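Side-chain contact in EscD/YscD/HrpQ family type III secretion system inner membrane ring protein (Pseudomonas aeruginosa, PDB 6UID), which forms part of the inner-membrane ring of the type III secretion system, its cytosolic domain probably meeting the sorting platform beneath the basal body: residues G43-A46 against V47-V50. Residues are numbered along the deposited sequence; the frame is centred on the assembly and turned at random.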
loop_
_atom_site.group_PDB
_atom_site.type_symbol
_atom_site.label_atom_id
_atom_site.label_comp_id
_atom_site.label_asym_id
_atom_site.label_seq_id
_atom_site.Cartn_x
_atom_site.Cartn_y
_atom_site.Cartn_z
ATOM N N GLY A 43 -0.455 -14.557 1.966
ATOM C CA GLY A 43 0.781 -13.872 2.303
ATOM C C GLY A 43 0.621 -12.580 3.069
ATOM O O GLY A 43 1.616 -11.894 3.296
ATOM N N ILE A 44 -0.596 -12.204 3.438
ATOM C CA ILE A 44 -0.806 -10.993 4.233
ATOM C C ILE A 44 -0.588 -11.305 5.711
ATOM O O ILE A 44 -1.296 -12.139 6.296
ATOM C CB ILE A 44 -2.218 -10.440 4.016
ATOM C CG1 ILE A 44 -2.442 -10.008 2.567
ATOM C CG2 ILE A 44 -2.485 -9.292 4.993
ATOM C CD1 ILE A 44 -1.613 -8.780 2.133
ATOM N N ALA A 45 0.318 -10.568 6.346
ATOM C CA ALA A 45 0.622 -10.757 7.750
ATOM C C ALA A 45 -0.495 -10.212 8.641
ATOM O O ALA A 45 -1.312 -9.387 8.221
ATOM C CB ALA A 45 1.943 -10.079 8.098
ATOM N N ALA A 46 -0.492 -10.661 9.899
ATOM C CA ALA A 46 -1.474 -10.190 10.879
ATOM C C ALA A 46 -1.533 -8.665 10.916
ATOM O O ALA A 46 -2.622 -8.063 10.850
ATOM C CB ALA A 46 -1.137 -10.743 12.258
ATOM N N VAL A 47 -0.360 -8.026 10.993
ATOM C CA VAL A 47 -0.190 -6.603 10.700
ATOM C C VAL A 47 0.814 -6.518 9.564
ATOM O O VAL A 47 2.011 -6.802 9.742
ATOM C CB VAL A 47 0.258 -5.783 11.916
ATOM C CG1 VAL A 47 0.423 -4.317 11.542
ATOM C CG2 VAL A 47 -0.761 -5.917 13.042
ATOM N N HIS A 48 0.323 -6.158 8.390
ATOM C CA HIS A 48 1.113 -6.173 7.172
ATOM C C HIS A 48 1.766 -4.832 6.872
ATOM O O HIS A 48 2.890 -4.794 6.350
ATOM C CB HIS A 48 0.185 -6.559 6.012
ATOM C CG HIS A 48 0.916 -6.987 4.783
ATOM N ND1 HIS A 48 1.461 -8.247 4.649
ATOM C CD2 HIS A 48 1.192 -6.324 3.643
ATOM C CE1 HIS A 48 2.070 -8.325 3.478
ATOM N NE2 HIS A 48 1.913 -7.181 2.844
ATOM N N LEU A 49 1.069 -3.736 7.154
ATOM C CA LEU A 49 1.507 -2.392 6.818
ATOM C C LEU A 49 0.877 -1.433 7.815
ATOM O O LEU A 49 -0.283 -1.604 8.191
ATOM C CB LEU A 49 1.049 -2.063 5.397
ATOM C CG LEU A 49 1.427 -0.701 4.817
ATOM C CD1 LEU A 49 2.926 -0.583 4.722
ATOM C CD2 LEU A 49 0.783 -0.527 3.441
ATOM N N VAL A 50 1.648 -0.451 8.289
ATOM C CA VAL A 50 1.160 0.568 9.202
ATOM C C VAL A 50 1.501 1.921 8.617
ATOM O O VAL A 50 2.665 2.184 8.275
ATOM C CB VAL A 50 1.769 0.438 10.607
ATOM C CG1 VAL A 50 1.126 1.428 11.550
ATOM C CG2 VAL A 50 1.580 -0.944 11.139
#
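H48 turns its ring back against the loop that leads into strand 49-54 and accepts the backbone N-H of A45 at ND1. The two-sheet fold is that of an FHA-like beta sandwich, consistent with its family, and H48 sits where this loop enters a sheet; H48 and L49 together face L28 of strand 24-29, a classic beta bulge. The bond from A45 N to H48 ND1 is 3.1 Å long and nearly straight, 169° at the hydrogen, though the donor stands 20° out of the ring plane. With ND1 accepting, the ring proton probably sits on NE2, which hydrogen-bonds to C90 O; bonds at both nitrogens hold the rotation of this buried imidazole.

I44 crosses the histidine at about a right angle and covers one face. Its CG1 is set beside the backbone N, and chi2 of -68° then swings CD1 over the ring, 3.8 Å from the centroid of H48, a CH-pi contact almost on the ring normal. Branch CG2 lies instead against H48 CB, at 4.0 Å. The methyl of A45 points toward 47-50, its CB 3.7 Å from V47 O and 3.9 Å from H48 ND1.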